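Local atomic coordinates of 6-pyruvoyl tetrahydrobiopterin synthase (PDB entry 3LX3), a protein that belongs to the 6-pyruvoyl tetrahydropterin synthase family of zinc-containing enzymes and forms an assembly of six chains. Residues Gln144-Glu148 and Ile149-Phe153. Residues are numbered along the deposited sequence; the frame is centred on the assembly and turned at random.
Sequences QLIEE and IDLPF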
# COMPACT_ATOMS: atom_id res chain seq x y z
N GLN A 144 -21.67 -16.81 7.10
CA GLN A 144 -20.91 -18.01 6.72
C GLN A 144 -19.69 -18.18 7.59
O GLN A 144 -19.34 -19.31 7.96
CB GLN A 144 -20.50 -17.97 5.25
CG GLN A 144 -21.61 -18.15 4.26
CD GLN A 144 -22.36 -19.45 4.43
OE1 GLN A 144 -23.54 -19.48 4.76
NE2 GLN A 144 -21.64 -20.54 4.27
N LEU A 145 -19.03 -17.08 7.92
CA LEU A 145 -17.81 -17.16 8.75
C LEU A 145 -18.09 -17.60 10.16
O LEU A 145 -17.32 -18.38 10.76
CB LEU A 145 -17.05 -15.82 8.77
CG LEU A 145 -16.13 -15.57 7.59
CD1 LEU A 145 -15.54 -14.14 7.68
CD2 LEU A 145 -14.99 -16.65 7.59
N ILE A 146 -19.17 -17.11 10.74
CA ILE A 146 -19.52 -17.51 12.07
C ILE A 146 -19.85 -19.01 12.06
O ILE A 146 -19.43 -19.73 12.96
CB ILE A 146 -20.68 -16.64 12.62
CG1 ILE A 146 -20.16 -15.24 12.93
CG2 ILE A 146 -21.33 -17.31 13.85
CD1 ILE A 146 -21.25 -14.21 13.05
N GLU A 147 -20.54 -19.48 11.02
CA GLU A 147 -20.83 -20.92 10.90
C GLU A 147 -19.56 -21.77 10.75
O GLU A 147 -19.43 -22.83 11.37
CB GLU A 147 -21.77 -21.21 9.72
CG GLU A 147 -23.21 -20.73 9.91
CD GLU A 147 -24.19 -21.37 8.91
OE1 GLU A 147 -23.99 -22.54 8.51
OE2 GLU A 147 -25.18 -20.70 8.54
N GLU A 148 -18.63 -21.29 9.94
CA GLU A 148 -17.40 -22.04 9.65
C GLU A 148 -16.42 -22.08 10.81
O GLU A 148 -15.79 -23.12 11.04
CB GLU A 148 -16.69 -21.48 8.42
CG GLU A 148 -17.46 -21.69 7.12
CD GLU A 148 -17.28 -23.08 6.53
OE1 GLU A 148 -16.59 -23.93 7.12
OE2 GLU A 148 -17.83 -23.28 5.41
N ILE A 149 -16.27 -20.96 11.51
CA ILE A 149 -15.42 -20.95 12.73
C ILE A 149 -16.09 -21.69 13.88
O ILE A 149 -15.40 -22.35 14.68
CB ILE A 149 -15.01 -19.51 13.13
CG1 ILE A 149 -14.26 -18.84 11.98
CG2 ILE A 149 -14.11 -19.53 14.41
CD1 ILE A 149 -14.07 -17.30 12.10
N ASP A 150 -17.43 -21.59 13.91
CA ASP A 150 -18.35 -22.26 14.82
C ASP A 150 -18.67 -21.37 16.02
O ASP A 150 -17.77 -20.95 16.74
CB ASP A 150 -17.81 -23.61 15.32
CG ASP A 150 -18.83 -24.37 16.14
OD1 ASP A 150 -19.85 -24.85 15.58
OD2 ASP A 150 -18.60 -24.47 17.36
N LEU A 151 -19.96 -21.09 16.23
CA LEU A 151 -20.34 -20.13 17.24
C LEU A 151 -20.00 -20.63 18.64
O LEU A 151 -19.44 -19.85 19.43
CB LEU A 151 -21.83 -19.77 17.11
CG LEU A 151 -22.40 -18.84 18.18
CD1 LEU A 151 -21.73 -17.48 18.12
CD2 LEU A 151 -23.93 -18.73 17.97
N PRO A 152 -20.28 -21.91 18.98
CA PRO A 152 -19.85 -22.36 20.30
C PRO A 152 -18.36 -22.27 20.54
O PRO A 152 -17.93 -21.94 21.63
CB PRO A 152 -20.32 -23.83 20.37
CG PRO A 152 -21.47 -23.88 19.47
CD PRO A 152 -21.26 -22.84 18.38
N PHE A 153 -17.56 -22.56 19.51
CA PHE A 153 -16.11 -22.42 19.64
C PHE A 153 -15.73 -20.97 19.89
O PHE A 153 -14.89 -20.68 20.76
CB PHE A 153 -15.37 -22.95 18.42
CG PHE A 153 -13.87 -22.76 18.49
CD1 PHE A 153 -13.12 -23.35 19.50
CD2 PHE A 153 -13.21 -21.96 17.57
CE1 PHE A 153 -11.75 -23.17 19.58
CE2 PHE A 153 -11.86 -21.76 17.64
CZ PHE A 153 -11.12 -22.36 18.65
O HOH W 1 -21.14 -24.00 13.03
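Leu145 and Ile149 close the last turn of helix 134-149, Ile149 N donating a nearly straight hydrogen bond (170°) to Leu145 O, while Asp150 N reaches Ile146 O at 2.9 Å along a more bent path. Asp150 then leaves the helix with a positive phi, and the chain turns into helix 151-156. There Asp150 serves as N-cap: its OD2 accepts from Phe153 N at 3.1 Å, on the anti side of the carboxylate and 29° out of its plane. CG anti to the backbone N (chi1 -174°) lets OD2 meet Phe153 N, while OD1 accepts from a water. A short acid suits this place, where a helix's first N-H groups lack carbonyls from a preceding turn. The same water donates to Glu147 O at 2.7 Å, bridging the C-terminal end of helix 134-149 to the N-cap. Ile149 CG1, beside its backbone N, folds back to 3.3 Å from Leu145 O. Ile146 CG2 lies beside Leu151 CB at 4.1 Å, the two side chains pointing the same way. Ile146 and Ile149 pack on Met162 of strand 161-167, their apolar branches suiting the buried side, whereas Glu148 forms a salt bridge with Lys80 of helix 71-85. The chain thus leaves one helix at Asp150, whose negative charge probably interacts favourably with the partly positive N-terminal end of the next.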